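Local coordinates for extracellular solute-binding protein, family 1 (Bifidobacterium longum subsp. infantis ATCC 15697, PDB 3QUF) that probably captures a solute outside the cell, likely for an ABC-type importer, as other family 1 extracellular solute-binding proteins do, at residues P84-L89 with A315-F320. Numbering follows the deposited sequence.
Sequences PTIFNL and AAAKKF
The ring of Phe320 meets the methyl CD1 of Ile86, which reaches it obliquely and comes nearest at CD2, 3.7 Å away. The same ring also makes an edge-to-face contact with Phe50 and meets Phe34 with planes inclined at about 50°, so aliphatic and aromatic neighbours share its surroundings. Phe320 holds its CG anti to the backbone N (chi1 -177°), a setting that carries the ring off helix 311-324 to the end of the isoleucine, where CD1 also lies 4.0 Å from Phe320 CB. One turn earlier on the helix, Ala317 offers a bare methyl: its CB packs 3.7 Å from Ile86 CG1 and, just before the strand begins, 3.7 Å from Thr85 CG2. The threonine divides its two branches between different tasks, for while CG2 turns to the helix, OG1 is hydrogen-bonded to Ser33 N on the adjacent parallel strand 30-36. With an alanine where the CA atoms of the two segments come nearest, those of Ile86 and Ala317 are 6.5 Å apart. Here a helix covers a strand of an alpha/beta lobe; strand 86-89 also pairs antiparallel with strand 295-305, whose Ile305 touches Ala317. No hydrogen bond or salt bridge crosses between the two segments, which implies that helix and strand are joined here by buried apolar side-chain contact.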
ATOM      1  N   PRO A  84     -14.754 -20.373  -8.018  1.00 15.36           N
ATOM      2  CA  PRO A  84     -14.810 -19.299  -9.008  1.00 13.71           C
ATOM      3  C   PRO A  84     -13.603 -19.372  -9.932  1.00 13.68           C
ATOM      4  O   PRO A  84     -12.472 -19.576  -9.461  1.00 14.25           O
ATOM      5  CB  PRO A  84     -14.755 -18.013  -8.179  1.00 13.66           C
ATOM      6  CG  PRO A  84     -14.350 -18.404  -6.839  1.00 16.31           C
ATOM      7  CD  PRO A  84     -14.605 -19.875  -6.646  1.00 14.80           C
ATOM      8  N   THR A  85     -13.819 -19.164 -11.221  1.00 12.49           N
ATOM      9  CA  THR A  85     -12.697 -19.189 -12.146  1.00 11.85           C
ATOM     10  C   THR A  85     -11.656 -18.111 -11.894  1.00 11.01           C
ATOM     11  O   THR A  85     -10.435 -18.327 -12.114  1.00 11.80           O
ATOM     12  CB  THR A  85     -13.188 -19.072 -13.599  1.00 11.51           C
ATOM     13  OG1 THR A  85     -14.452 -19.703 -13.783  1.00 13.91           O
ATOM     14  CG2 THR A  85     -12.160 -19.661 -14.545  1.00 12.21           C
ATOM     15  N   ILE A  86     -12.130 -16.916 -11.543  1.00 10.50           N
ATOM     16  CA  ILE A  86     -11.305 -15.769 -11.262  1.00 10.39           C
ATOM     17  C   ILE A  86     -11.683 -15.245  -9.884  1.00 10.78           C
ATOM     18  O   ILE A  86     -12.852 -15.295  -9.475  1.00 11.49           O
ATOM     19  CB  ILE A  86     -11.509 -14.664 -12.284  1.00 10.24           C
ATOM     20  CG1 ILE A  86     -11.273 -15.148 -13.703  1.00 12.43           C
ATOM     21  CG2 ILE A  86     -10.595 -13.455 -11.966  1.00 10.86           C
ATOM     22  CD1 ILE A  86     -12.145 -14.486 -14.761  1.00 13.41           C
ATOM     23  N   PHE A  87     -10.679 -14.823  -9.156  1.00 10.20           N
ATOM     24  CA  PHE A  87     -10.867 -14.302  -7.814  1.00 10.13           C
ATOM     25  C   PHE A  87      -9.703 -13.368  -7.449  1.00 11.47           C
ATOM     26  O   PHE A  87      -8.727 -13.226  -8.210  1.00 12.22           O
ATOM     27  CB  PHE A  87     -11.079 -15.420  -6.799  1.00 10.67           C
ATOM     28  CG  PHE A  87     -10.001 -16.437  -6.810  1.00 10.16           C
ATOM     29  CD1 PHE A  87      -8.839 -16.246  -6.092  1.00 12.66           C
ATOM     30  CD2 PHE A  87     -10.129 -17.579  -7.615  1.00 11.71           C
ATOM     31  CE1 PHE A  87      -7.803 -17.204  -6.161  1.00 13.89           C
ATOM     32  CE2 PHE A  87      -9.107 -18.523  -7.660  1.00 13.11           C
ATOM     33  CZ  PHE A  87      -7.948 -18.306  -6.952  1.00 12.70           C
ATOM     34  N   ASN A  88      -9.764 -12.780  -6.264  1.00 10.72           N
ATOM     35  CA  ASN A  88      -8.724 -11.859  -5.838  1.00 10.43           C
ATOM     36  C   ASN A  88      -7.901 -12.345  -4.679  1.00 11.51           C
ATOM     37  O   ASN A  88      -8.426 -12.935  -3.731  1.00 12.18           O
ATOM     38  CB  ASN A  88      -9.369 -10.510  -5.457  1.00 10.96           C
ATOM     39  CG  ASN A  88      -9.927  -9.761  -6.641  1.00 10.98           C
ATOM     40  OD1 ASN A  88     -11.131  -9.553  -6.764  1.00 13.31           O
ATOM     41  ND2 ASN A  88      -9.022  -9.358  -7.594  1.00 12.34           N
ATOM     42  N   LEU A  89      -6.591 -12.094  -4.772  1.00 12.05           N
ATOM     43  CA  LEU A  89      -5.666 -12.272  -3.687  1.00 11.60           C
ATOM     44  C   LEU A  89      -5.509 -10.908  -3.038  1.00 13.06           C
ATOM     45  O   LEU A  89      -5.022  -9.959  -3.648  1.00 12.96           O
ATOM     46  CB  LEU A  89      -4.328 -12.772  -4.192  1.00 10.87           C
ATOM     47  CG  LEU A  89      -4.354 -14.131  -4.910  1.00 12.72           C
ATOM     48  CD1 LEU A  89      -2.963 -14.478  -5.422  1.00 12.91           C
ATOM     49  CD2 LEU A  89      -4.869 -15.243  -4.028  1.00 13.86           C
ATOM     50  N   ALA A 315      -8.498 -20.898 -20.134  1.00 14.04           N
ATOM     51  CA  ALA A 315      -8.169 -20.091 -21.324  1.00 14.93           C
ATOM     52  C   ALA A 315      -8.981 -18.783 -21.362  1.00 14.43           C
ATOM     53  O   ALA A 315      -8.490 -17.702 -21.662  1.00 13.92           O
ATOM     54  CB  ALA A 315      -8.412 -20.902 -22.577  1.00 17.41           C
ATOM     55  N   ALA A 316     -10.260 -18.876 -21.036  1.00 13.57           N
ATOM     56  CA  ALA A 316     -11.132 -17.717 -21.021  1.00 13.09           C
ATOM     57  C   ALA A 316     -10.726 -16.748 -19.897  1.00 12.43           C
ATOM     58  O   ALA A 316     -10.765 -15.522 -20.077  1.00 13.35           O
ATOM     59  CB  ALA A 316     -12.616 -18.145 -20.861  1.00 12.41           C
ATOM     60  N   ALA A 317     -10.394 -17.282 -18.733  1.00 12.50           N
ATOM     61  CA  ALA A 317      -9.939 -16.474 -17.599  1.00 12.01           C
ATOM     62  C   ALA A 317      -8.652 -15.722 -17.914  1.00 12.59           C
ATOM     63  O   ALA A 317      -8.496 -14.547 -17.532  1.00 11.42           O
ATOM     64  CB  ALA A 317      -9.821 -17.356 -16.330  1.00 11.66           C
ATOM     65  N   LYS A 318      -7.752 -16.369 -18.647  1.00 12.73           N
ATOM     66  CA  LYS A 318      -6.539 -15.699 -19.098  1.00 14.61           C
ATOM     67  C   LYS A 318      -6.881 -14.510 -20.022  1.00 14.22           C
ATOM     68  O   LYS A 318      -6.186 -13.480 -19.978  1.00 15.49           O
ATOM     69  CB  LYS A 318      -5.599 -16.667 -19.798  1.00 15.77           C
ATOM     70  CG  LYS A 318      -4.982 -17.658 -18.818  1.00 16.42           C
ATOM     71  CD  LYS A 318      -4.061 -18.674 -19.519  1.00 17.76           C
ATOM     72  CE  LYS A 318      -3.467 -19.696 -18.576  1.00 20.39           C
ATOM     73  NZ  LYS A 318      -2.738 -20.760 -19.339  1.00 22.45           N
ATOM     74  N   LYS A 319      -7.908 -14.662 -20.861  1.00 14.51           N
ATOM     75  CA  LYS A 319      -8.355 -13.515 -21.686  1.00 15.29           C
ATOM     76  C   LYS A 319      -8.878 -12.357 -20.834  1.00 14.75           C
ATOM     77  O   LYS A 319      -8.682 -11.192 -21.171  1.00 15.17           O
ATOM     78  CB  LYS A 319      -9.408 -13.950 -22.707  1.00 15.83           C
ATOM     79  CG  LYS A 319      -8.828 -14.756 -23.846  1.00 22.43           C
ATOM     80  CD  LYS A 319      -9.902 -15.030 -24.908  1.00 29.29           C
ATOM     81  CE  LYS A 319      -9.371 -15.832 -26.100  1.00 34.02           C
ATOM     82  NZ  LYS A 319     -10.290 -15.698 -27.291  1.00 37.68           N
ATOM     83  N   PHE A 320      -9.533 -12.657 -19.717  1.00 14.46           N
ATOM     84  CA  PHE A 320      -9.978 -11.626 -18.803  1.00 14.13           C
ATOM     85  C   PHE A 320      -8.807 -10.900 -18.128  1.00 14.22           C
ATOM     86  O   PHE A 320      -8.750  -9.669 -18.132  1.00 15.14           O
ATOM     87  CB  PHE A 320     -10.918 -12.179 -17.750  1.00 14.53           C
ATOM     88  CG  PHE A 320     -11.458 -11.127 -16.834  1.00 14.32           C
ATOM     89  CD1 PHE A 320     -12.366 -10.185 -17.283  1.00 19.51           C
ATOM     90  CD2 PHE A 320     -11.030 -11.059 -15.519  1.00 17.97           C
ATOM     91  CE1 PHE A 320     -12.829  -9.215 -16.434  1.00 18.37           C
ATOM     92  CE2 PHE A 320     -11.527 -10.114 -14.655  1.00 18.34           C
ATOM     93  CZ  PHE A 320     -12.408  -9.185 -15.092  1.00 19.29           C
TER